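Local coordinates for protein lytic chitin monooxygenase (Enterococcus faecalis, PDB 4A02) that cleaves glycosidic bonds of crystalline alpha- and beta-chitin oxidatively with a copper cofactor, yielding oxidized chitooligosaccharides, at residues A[3-8]-A[79-84]; A[8-13]-A[160-165]; A[91-96]-A[142-147]. All blocks are in the same frame, centred on the assembly; numbering follows the deposited sequence.

Contact 1 (A[3-8]-A[79-84]); sequences YVASPG and TWNLTA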
loop_
_atom_site.group_PDB
_atom_site.type_symbol
_atom_site.label_atom_id
_atom_site.label_comp_id
_atom_site.label_asym_id
_atom_site.label_seq_id
_atom_site.Cartn_x
_atom_site.Cartn_y
_atom_site.Cartn_z
ATOM N N TYR A 3 -2.046 -5.652 -6.386
ATOM C CA TYR A 3 -2.412 -4.949 -5.175
ATOM C C TYR A 3 -2.047 -5.813 -3.975
ATOM O O TYR A 3 -1.807 -7.023 -4.109
ATOM C CB TYR A 3 -3.927 -4.591 -5.151
ATOM C CG TYR A 3 -4.817 -5.719 -5.576
ATOM C CD1 TYR A 3 -5.133 -6.775 -4.722
ATOM C CD2 TYR A 3 -5.356 -5.759 -6.856
ATOM C CE1 TYR A 3 -5.941 -7.806 -5.131
ATOM C CE2 TYR A 3 -6.158 -6.781 -7.282
ATOM C CZ TYR A 3 -6.452 -7.828 -6.413
ATOM O OH TYR A 3 -7.260 -8.831 -6.878
ATOM N N VAL A 4 -2.029 -5.194 -2.787
ATOM C CA VAL A 4 -1.863 -5.914 -1.547
ATOM C C VAL A 4 -3.209 -6.380 -1.051
ATOM O O VAL A 4 -4.127 -5.593 -0.836
ATOM C CB VAL A 4 -1.105 -5.086 -0.497
ATOM C CG1 VAL A 4 -1.126 -5.800 0.840
ATOM C CG2 VAL A 4 0.309 -4.821 -0.963
ATOM N N ALA A 5 -3.329 -7.716 -0.903
ATOM C CA ALA A 5 -4.551 -8.355 -0.498
ATOM C C ALA A 5 -4.585 -8.698 0.994
ATOM O O ALA A 5 -5.677 -8.852 1.525
ATOM C CB ALA A 5 -4.781 -9.619 -1.342
ATOM N N SER A 6 -3.448 -8.789 1.655
ATOM C CA SER A 6 -3.416 -9.123 3.071
ATOM C C SER A 6 -2.262 -8.446 3.744
ATOM O O SER A 6 -1.107 -8.669 3.328
ATOM C CB SER A 6 -3.316 -10.620 3.265
ATOM O OG SER A 6 -3.388 -10.883 4.664
ATOM N N PRO A 7 -2.458 -7.670 4.824
ATOM C CA PRO A 7 -3.754 -7.047 5.169
ATOM C C PRO A 7 -4.295 -6.316 3.939
ATOM O O PRO A 7 -3.553 -5.799 3.118
ATOM C CB PRO A 7 -3.371 -6.037 6.260
ATOM C CG PRO A 7 -2.069 -6.525 6.800
ATOM C CD PRO A 7 -1.352 -7.099 5.589
ATOM N N GLY A 8 -5.633 -6.303 3.782
ATOM C CA GLY A 8 -6.186 -5.738 2.590
ATOM C C GLY A 8 -5.792 -4.282 2.411
ATOM O O GLY A 8 -5.907 -3.481 3.349
ATOM N N THR A 79 0.723 -10.131 1.698
ATOM C CA THR A 79 0.479 -10.862 0.459
ATOM C C THR A 79 -0.001 -9.928 -0.633
ATOM O O THR A 79 -0.988 -9.199 -0.420
ATOM C CB THR A 79 -0.535 -11.973 0.668
ATOM O OG1 THR A 79 -0.040 -12.890 1.631
ATOM C CG2 THR A 79 -0.820 -12.797 -0.605
ATOM N N TRP A 80 0.656 -9.985 -1.771
ATOM C CA TRP A 80 0.204 -9.347 -2.999
ATOM C C TRP A 80 -0.574 -10.343 -3.860
ATOM O O TRP A 80 -0.270 -11.535 -3.881
ATOM C CB TRP A 80 1.339 -8.783 -3.827
ATOM C CG TRP A 80 2.092 -7.641 -3.256
ATOM C CD1 TRP A 80 2.984 -7.658 -2.225
ATOM C CD2 TRP A 80 2.055 -6.276 -3.724
ATOM N NE1 TRP A 80 3.496 -6.393 -2.009
ATOM C CE2 TRP A 80 2.941 -5.534 -2.930
ATOM C CE3 TRP A 80 1.341 -5.625 -4.744
ATOM C CZ2 TRP A 80 3.147 -4.172 -3.133
ATOM C CZ3 TRP A 80 1.533 -4.283 -4.945
ATOM C CH2 TRP A 80 2.433 -3.548 -4.134
ATOM N N ASN A 81 -1.545 -9.828 -4.617
ATOM C CA ASN A 81 -2.167 -10.562 -5.693
ATOM C C ASN A 81 -1.904 -9.785 -6.977
ATOM O O ASN A 81 -2.201 -8.588 -7.050
ATOM C CB ASN A 81 -3.662 -10.747 -5.498
ATOM C CG ASN A 81 -4.105 -11.654 -4.385
ATOM O OD1 ASN A 81 -5.335 -11.785 -4.140
ATOM N ND2 ASN A 81 -3.195 -12.339 -3.703
ATOM N N LEU A 82 -1.309 -10.469 -7.955
ATOM C CA LEU A 82 -0.889 -9.829 -9.198
ATOM C C LEU A 82 -1.797 -10.236 -10.304
ATOM O O LEU A 82 -2.003 -11.447 -10.489
ATOM C CB LEU A 82 0.566 -10.206 -9.503
ATOM C CG LEU A 82 1.538 -10.033 -8.360
ATOM C CD1 LEU A 82 2.959 -10.366 -8.832
ATOM C CD2 LEU A 82 1.504 -8.621 -7.774
ATOM N N THR A 83 -2.293 -9.241 -11.014
ATOM C CA THR A 83 -3.137 -9.463 -12.144
ATOM C C THR A 83 -2.271 -9.627 -13.394
ATOM O O THR A 83 -2.764 -10.262 -14.326
ATOM C CB THR A 83 -4.160 -8.335 -12.374
ATOM O OG1 THR A 83 -3.514 -7.056 -12.505
ATOM C CG2 THR A 83 -5.134 -8.253 -11.242
ATOM N N ALA A 84 -1.044 -9.032 -13.448
ATOM C CA ALA A 84 -0.125 -9.268 -14.525
ATOM C C ALA A 84 1.256 -9.445 -13.868
ATOM O O ALA A 84 1.744 -8.498 -13.258
ATOM C CB ALA A 84 -0.192 -8.123 -15.519
HETATM O O HOH W 1 -7.623 -10.857 -5.207
HETATM O O HOH W 2 -0.284 -12.223 4.200
#
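Tyr3 and Asn81 exchange backbone bonds across two antiparallel strands, and a classic beta bulge follows two residues later. Strands 2-6 and 74-82, with 127-134, form the three-stranded sheet of the beta-sandwich of this monooxygenase family. Tyr3 N donates to Asn81 O, and Asn81 N returns a bond to Tyr3 O at 2.9 Å. Val4 and Trp80 form the next, non-hydrogen-bonded pair. At the bulge Ala5 and Ser6 both face Thr79. Thr79 O accepts from Ala5 N at 2.8 Å and from Ser6 N at 3.2 Å. Thr79 N closes the ladder on Ser6 O.

Val4 and Trp80 share the inner face of the sheet. CG2 of Val4 sits over the indole face of Trp80, 3.5 Å from the centroid of its six-membered ring. This methyl lies anti to the carbonyl carbon of Val4 (CG1 at chi1 172°), which aims it at the indole. Trp80 NE1 is bonded to Tyr93 OH.

Tyr3 and Asn81 lie on the other face. CG of Tyr3 stands between its backbone N and carbonyl carbon (chi1 45°). The ring is thereby laid over Asn81 O, and Tyr3 CE1 meets Asn81 CB at 3.7 Å. Ring and amide planes are 58° apart. Phe12 also packs on the Tyr3 ring.

Thr83, just past the strand, lies beside His1, a copper ligand. The Asn81 amide is held at both ends. Asn81 ND2 donates to Trp80 O at 3.0 Å, from above that carbonyl plane. Asn81 OD1 accepts from a water, which also bonds Tyr3 OH at 2.7 Å.

Contact 2 (A[8-13]-A[160-165]); sequences GSRAFF and AIDVNI
Arg10 and Asp162 form a buried, bidentate salt bridge between a short, weakly bonded helical turn, about 10-13, and the strand 160-165. The arginine grips side-on. Arg10 NE donates to OD2 of Asp162 at 2.8 Å, and NH2 of Arg10 donates to OD1 of Asp162, also at 2.8 Å. Both oxygens use their syn lone pairs. The guanidinium and carboxylate planes are nearly coplanar, 10° apart. The NE bond is almost straight, at 174°.

The Arg10 chain leaves the turn extended, with CG anti to the backbone N, and bends once at chi3. This bend brings the guanidinium edge to the carboxylate. Ala160 CB lies over one guanidinium face, 4.5 Å from Arg10 CZ. Outside the two segments, Trp66 makes a cation-pi contact with Arg10, NH1 bonds Leu58 O, and Tyr141 OH bonds Asp162 OD1. The paired charges probably favour the ionised form of each group.

The backbone of Arg10 is tied as well. Arg10 N donates to Ala160 O at 2.9 Å. Ser9 is the N-cap: Ser9 OG accepts from Phe12 N at 2.9 Å and also bonds Gln159 OE1. A chi1 of 76° turns this hydroxyl back to the helix start, while Ser9 CB rests against Ala160 O and Ile161 CG1. Two waters bridge Gly8 O to the backbone of Asp162. A third links Ala11 N to Ala160 O.

The contact joins the segment after strand 2-6, of the three-stranded sheet, to strand 155-165 of the mixed sheet, where 155-165 pairs with strands 142-150 and 69-71.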
loop_
_atom_site.group_PDB
_atom_site.type_symbol
_atom_site.label_atom_id
_atom_site.label_comp_id
_atom_site.label_asym_id
_atom_site.label_seq_id
_atom_site.Cartn_x
_atom_site.Cartn_y
_atom_site.Cartn_z
ATOM N N GLY A 8 -5.633 -6.303 3.782
ATOM C CA GLY A 8 -6.186 -5.738 2.590
ATOM C C GLY A 8 -5.792 -4.282 2.411
ATOM O O GLY A 8 -5.907 -3.481 3.349
ATOM N N SER A 9 -5.375 -3.902 1.196
ATOM C CA SER A 9 -5.034 -2.506 0.978
ATOM C C SER A 9 -6.286 -1.656 0.906
ATOM O O SER A 9 -7.423 -2.116 0.808
ATOM C CB SER A 9 -4.211 -2.315 -0.265
ATOM O OG SER A 9 -5.046 -2.408 -1.419
ATOM N N ARG A 10 -6.063 -0.339 0.934
ATOM C CA ARG A 10 -7.169 0.608 0.897
ATOM C C ARG A 10 -7.950 0.445 -0.407
ATOM O O ARG A 10 -9.188 0.407 -0.434
ATOM C CB ARG A 10 -6.616 2.001 1.111
ATOM C CG ARG A 10 -7.667 3.092 1.214
ATOM C CD ARG A 10 -7.038 4.460 1.303
ATOM N NE ARG A 10 -6.347 4.634 2.585
ATOM C CZ ARG A 10 -5.652 5.719 2.884
ATOM N NH1 ARG A 10 -5.504 6.676 1.999
ATOM N NH2 ARG A 10 -5.063 5.821 4.073
ATOM N N ALA A 11 -7.197 0.356 -1.513
ATOM C CA ALA A 11 -7.790 0.102 -2.829
ATOM C C ALA A 11 -8.469 -1.243 -2.881
ATOM O O ALA A 11 -9.604 -1.374 -3.389
ATOM C CB ALA A 11 -6.691 0.230 -3.884
ATOM N N PHE A 12 -7.781 -2.291 -2.404
ATOM C CA PHE A 12 -8.362 -3.636 -2.399
ATOM C C PHE A 12 -9.708 -3.662 -1.722
ATOM O O PHE A 12 -10.699 -4.166 -2.270
ATOM C CB PHE A 12 -7.385 -4.570 -1.701
ATOM C CG PHE A 12 -7.891 -5.961 -1.422
ATOM C CD1 PHE A 12 -7.891 -6.934 -2.432
ATOM C CD2 PHE A 12 -8.318 -6.330 -0.165
ATOM C CE1 PHE A 12 -8.257 -8.228 -2.155
ATOM C CE2 PHE A 12 -8.691 -7.652 0.111
ATOM C CZ PHE A 12 -8.649 -8.576 -0.893
ATOM N N PHE A 13 -9.795 -3.105 -0.497
ATOM C CA PHE A 13 -11.043 -3.122 0.248
ATOM C C PHE A 13 -12.126 -2.269 -0.401
ATOM O O PHE A 13 -13.303 -2.463 -0.089
ATOM C CB PHE A 13 -10.831 -2.718 1.677
ATOM C CG PHE A 13 -10.340 -3.820 2.606
ATOM C CD1 PHE A 13 -10.810 -5.099 2.564
ATOM C CD2 PHE A 13 -9.386 -3.537 3.558
ATOM C CE1 PHE A 13 -10.428 -6.087 3.469
ATOM C CE2 PHE A 13 -9.019 -4.542 4.482
ATOM C CZ PHE A 13 -9.538 -5.765 4.416
ATOM N N ALA A 160 -1.241 1.873 -0.383
ATOM C CA ALA A 160 -1.499 2.271 0.993
ATOM C C ALA A 160 -2.416 1.264 1.669
ATOM O O ALA A 160 -3.417 0.837 1.080
ATOM C CB ALA A 160 -2.157 3.653 1.004
ATOM N N ILE A 161 -2.077 0.915 2.905
ATOM C CA ILE A 161 -2.780 -0.117 3.691
ATOM C C ILE A 161 -3.042 0.449 5.068
ATOM O O ILE A 161 -2.109 0.852 5.775
ATOM C CB ILE A 161 -1.892 -1.368 3.792
ATOM C CG1 ILE A 161 -1.474 -1.934 2.425
ATOM C CG2 ILE A 161 -2.568 -2.442 4.645
ATOM C CD1 ILE A 161 -0.089 -2.434 2.403
ATOM N N ASP A 162 -4.311 0.527 5.468
ATOM C CA ASP A 162 -4.707 1.043 6.770
ATOM C C ASP A 162 -4.741 -0.088 7.803
ATOM O O ASP A 162 -5.413 -1.105 7.570
ATOM C CB ASP A 162 -6.099 1.666 6.663
ATOM C CG ASP A 162 -6.139 2.819 5.698
ATOM O OD1 ASP A 162 -5.629 3.916 6.089
ATOM O OD2 ASP A 162 -6.654 2.654 4.572
ATOM N N VAL A 163 -4.053 0.112 8.924
ATOM C CA VAL A 163 -4.021 -0.886 9.976
ATOM C C VAL A 163 -4.255 -0.205 11.322
ATOM O O VAL A 163 -4.044 0.992 11.499
ATOM C CB VAL A 163 -2.703 -1.681 9.985
ATOM C CG1 VAL A 163 -2.560 -2.458 8.698
ATOM C CG2 VAL A 163 -1.487 -0.790 10.232
ATOM N N ASN A 164 -4.690 -1.021 12.284
ATOM C CA ASN A 164 -4.814 -0.633 13.684
ATOM C C ASN A 164 -3.900 -1.545 14.468
ATOM O O ASN A 164 -4.141 -2.755 14.493
ATOM C CB ASN A 164 -6.260 -0.731 14.149
ATOM C CG ASN A 164 -6.343 -0.418 15.630
ATOM O OD1 ASN A 164 -5.908 0.636 16.076
ATOM N ND2 ASN A 164 -6.824 -1.379 16.386
ATOM N N ILE A 165 -2.859 -0.991 15.055
ATOM C CA ILE A 165 -1.830 -1.792 15.675
ATOM C C ILE A 165 -2.131 -1.885 17.169
ATOM O O ILE A 165 -2.194 -0.893 17.883
ATOM C CB ILE A 165 -0.434 -1.238 15.376
ATOM C CG1 ILE A 165 -0.281 -1.075 13.861
ATOM C CG2 ILE A 165 0.622 -2.154 15.985
ATOM C CD1 ILE A 165 1.093 -0.669 13.359
HETATM O O HOH W 3 -6.217 -0.850 3.970
HETATM O O HOH W 4 -5.742 -3.405 6.071
HETATM O O HOH W 5 -4.337 1.016 -1.602
#

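Contact 3 (A[91-96]-A[142-147]); sequences WDYYIT and HVIYAV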
loop_
_atom_site.group_PDB
_atom_site.type_symbol
_atom_site.label_atom_id
_atom_site.label_comp_id
_atom_site.label_asym_id
_atom_site.label_seq_id
_atom_site.Cartn_x
_atom_site.Cartn_y
_atom_site.Cartn_z
ATOM N N TRP A 91 10.727 -4.716 -3.807
ATOM C CA TRP A 91 9.522 -4.540 -2.973
ATOM C C TRP A 91 9.975 -3.710 -1.796
ATOM O O TRP A 91 10.887 -4.107 -1.053
ATOM C CB TRP A 91 8.965 -5.860 -2.495
ATOM C CG TRP A 91 8.807 -6.953 -3.528
ATOM C CD1 TRP A 91 9.767 -7.833 -3.998
ATOM C CD2 TRP A 91 7.591 -7.278 -4.213
ATOM N NE1 TRP A 91 9.221 -8.674 -4.905
ATOM C CE2 TRP A 91 7.871 -8.349 -5.061
ATOM C CE3 TRP A 91 6.308 -6.765 -4.179
ATOM C CZ2 TRP A 91 6.900 -8.915 -5.884
ATOM C CZ3 TRP A 91 5.343 -7.335 -4.971
ATOM C CH2 TRP A 91 5.615 -8.411 -5.825
ATOM N N ASP A 92 9.350 -2.550 -1.577
ATOM C CA ASP A 92 9.705 -1.667 -0.478
ATOM C C ASP A 92 8.498 -1.407 0.396
ATOM O O ASP A 92 7.377 -1.314 -0.096
ATOM C CB ASP A 92 10.230 -0.322 -0.987
ATOM C CG ASP A 92 11.529 -0.464 -1.747
ATOM O OD1 ASP A 92 12.538 -0.765 -1.099
ATOM O OD2 ASP A 92 11.503 -0.242 -2.936
ATOM N N TYR A 93 8.742 -1.262 1.702
ATOM C CA TYR A 93 7.674 -1.043 2.662
ATOM C C TYR A 93 8.053 0.045 3.632
ATOM O O TYR A 93 9.180 0.074 4.150
ATOM C CB TYR A 93 7.364 -2.322 3.423
ATOM C CG TYR A 93 6.875 -3.448 2.563
ATOM C CD1 TYR A 93 7.761 -4.295 1.896
ATOM C CD2 TYR A 93 5.524 -3.674 2.361
ATOM C CE1 TYR A 93 7.291 -5.318 1.109
ATOM C CE2 TYR A 93 5.072 -4.692 1.575
ATOM C CZ TYR A 93 5.956 -5.535 0.939
ATOM O OH TYR A 93 5.412 -6.531 0.168
ATOM N N TYR A 94 7.077 0.912 3.908
ATOM C CA TYR A 94 7.171 2.032 4.831
ATOM C C TYR A 94 6.018 1.986 5.796
ATOM O O TYR A 94 4.955 1.447 5.439
ATOM C CB TYR A 94 7.136 3.358 4.038
ATOM C CG TYR A 94 8.117 3.478 2.916
ATOM C CD1 TYR A 94 7.836 2.875 1.665
ATOM C CD2 TYR A 94 9.306 4.159 3.032
ATOM C CE1 TYR A 94 8.712 2.975 0.608
ATOM C CE2 TYR A 94 10.211 4.241 1.949
ATOM C CZ TYR A 94 9.874 3.617 0.736
ATOM O OH TYR A 94 10.786 3.711 -0.308
ATOM N N ILE A 95 6.133 2.605 6.977
ATOM C CA ILE A 95 5.018 2.721 7.869
ATOM C C ILE A 95 5.067 4.081 8.565
ATOM O O ILE A 95 6.151 4.567 8.942
ATOM C CB ILE A 95 4.919 1.563 8.875
ATOM C CG1 ILE A 95 3.590 1.568 9.615
ATOM C CG2 ILE A 95 6.094 1.540 9.831
ATOM C CD1 ILE A 95 3.380 0.336 10.468
ATOM N N THR A 96 3.911 4.688 8.769
ATOM C CA THR A 96 3.814 5.918 9.505
ATOM C C THR A 96 4.443 5.800 10.881
ATOM O O THR A 96 4.403 4.741 11.515
ATOM C CB THR A 96 2.316 6.333 9.655
ATOM O OG1 THR A 96 1.538 5.196 10.007
ATOM C CG2 THR A 96 1.763 6.910 8.380
ATOM N N HIS A 142 -2.303 3.269 11.784
ATOM C CA HIS A 142 -1.130 3.490 10.981
ATOM C C HIS A 142 -1.441 3.173 9.535
ATOM O O HIS A 142 -2.405 2.480 9.213
ATOM C CB HIS A 142 0.051 2.613 11.471
ATOM C CG HIS A 142 0.668 3.217 12.710
ATOM N ND1 HIS A 142 1.476 4.333 12.564
ATOM C CD2 HIS A 142 0.497 2.949 14.027
ATOM C CE1 HIS A 142 1.807 4.669 13.776
ATOM N NE2 HIS A 142 1.246 3.880 14.682
ATOM N N VAL A 143 -0.578 3.711 8.646
ATOM C CA VAL A 143 -0.614 3.390 7.236
ATOM C C VAL A 143 0.700 2.747 6.867
ATOM O O VAL A 143 1.770 3.317 7.085
ATOM C CB VAL A 143 -0.917 4.629 6.368
ATOM C CG1 VAL A 143 -0.857 4.289 4.878
ATOM C CG2 VAL A 143 -2.276 5.215 6.718
ATOM N N ILE A 144 0.615 1.546 6.284
ATOM C CA ILE A 144 1.734 0.895 5.621
ATOM C C ILE A 144 1.678 1.275 4.157
ATOM O O ILE A 144 0.624 1.257 3.543
ATOM C CB ILE A 144 1.680 -0.631 5.813
ATOM C CG1 ILE A 144 1.743 -1.021 7.287
ATOM C CG2 ILE A 144 2.748 -1.334 4.992
ATOM C CD1 ILE A 144 1.374 -2.449 7.550
ATOM N N TYR A 145 2.840 1.619 3.584
ATOM C CA TYR A 145 2.935 1.966 2.179
ATOM C C TYR A 145 3.849 0.935 1.515
ATOM O O TYR A 145 5.010 0.833 1.868
ATOM C CB TYR A 145 3.465 3.354 1.977
ATOM C CG TYR A 145 3.217 3.989 0.642
ATOM C CD1 TYR A 145 1.941 4.045 0.114
ATOM C CD2 TYR A 145 4.244 4.611 -0.052
ATOM C CE1 TYR A 145 1.693 4.675 -1.120
ATOM C CE2 TYR A 145 3.991 5.291 -1.244
ATOM C CZ TYR A 145 2.721 5.322 -1.768
ATOM O OH TYR A 145 2.509 6.022 -2.917
ATOM N N ALA A 146 3.271 0.159 0.616
ATOM C CA ALA A 146 3.946 -0.958 -0.045
ATOM C C ALA A 146 4.152 -0.598 -1.508
ATOM O O ALA A 146 3.236 -0.131 -2.168
ATOM C CB ALA A 146 3.093 -2.196 0.084
ATOM N N VAL A 147 5.373 -0.837 -2.008
ATOM C CA VAL A 147 5.749 -0.387 -3.344
ATOM C C VAL A 147 6.406 -1.517 -4.104
ATOM O O VAL A 147 7.498 -1.994 -3.744
ATOM C CB VAL A 147 6.737 0.807 -3.247
ATOM C CG1 VAL A 147 7.022 1.329 -4.664
ATOM C CG2 VAL A 147 6.179 1.899 -2.372
HETATM O O HOH W 6 9.983 -0.977 -4.929
#
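Strands 91-96 and 142-147 run antiparallel at 165°, their axes 4.5 Å apart at closest approach, and Asp92-Val147 and Tyr94-Tyr145 are the hydrogen-bonded pairs. Tyr145 N to Tyr94 O is 2.8 Å. CA-H...O contacts fill in between these bonds.

At the Thr96 end a side chain takes over from the backbone. Thr96 N still donates to Val143 O, but Val143 N donates to Thr96 OG1 at 2.9 Å. Thr96 OG1 is also hydrogen-bonded to ND1 of His142 at 2.7 Å; either atom could hold the proton. This hydroxyl stands between the backbone N and carbonyl carbon of Thr96 (chi1 44°), which directs it at both partners. It meets the imidazole at the edge, near the ring plane. NE2 of His142 is bonded to Asn98.

One face carries Tyr93, Ile95, Ile144 and Ala146. The methyl of Ala146 packs against the Tyr93 ring, with Tyr93 CE2 3.5 Å from Ala146 CB. CG2 of Ile144 reaches the edge of the same ring. CD1 of Ile95 packs on CG1 of Ile144 at 3.8 Å. The Tyr93 hydroxyl is hydrogen-bonded to Gln130 OE1.

The other face holds Asp92, Tyr94, Tyr145 and Val147. The Tyr94 ring turns its edge to Tyr145 O, and Tyr94 CE1 meets Val147 CG2 at 4.1 Å. A water bridges OD2 of Asp92 to Val147 O; OD1 of Asp92 binds Lys113 and Ser116.

The pair lies in the middle of the mixed sheet of the beta-sandwich. Strand 111-120 flanks 88-96, and strand 155-165 flanks 142-150. Strands 74-82 and 127-134, of the facing three-stranded sheet, pack on the Tyr93 and Ile144 face.

Overall arrangement
Contacts 1 and 3 belong to the two facing sheets of the sandwich, with centres about 14 Å apart. They meet in the core, where Val4 CG2 lies 4.0 Å from Ala146 CB. Segment 8-13 of contact 2 continues from 3-8 of contact 1 through the shared Gly8, and Val4 O lies 2.9 Å from Ser9 N. Contact 2 joins contact 3 through neighbouring strands, Ile161 N being 2.8 Å from Ile144 O. Copper is bound by His1 and His86. Contact 1 is near this site: the Thr83 side chain is about 3 Å from that of His1. In contact 3 the Trp91 side chain is about 9 Å from that of His86. Contact 2 lies away from the copper site.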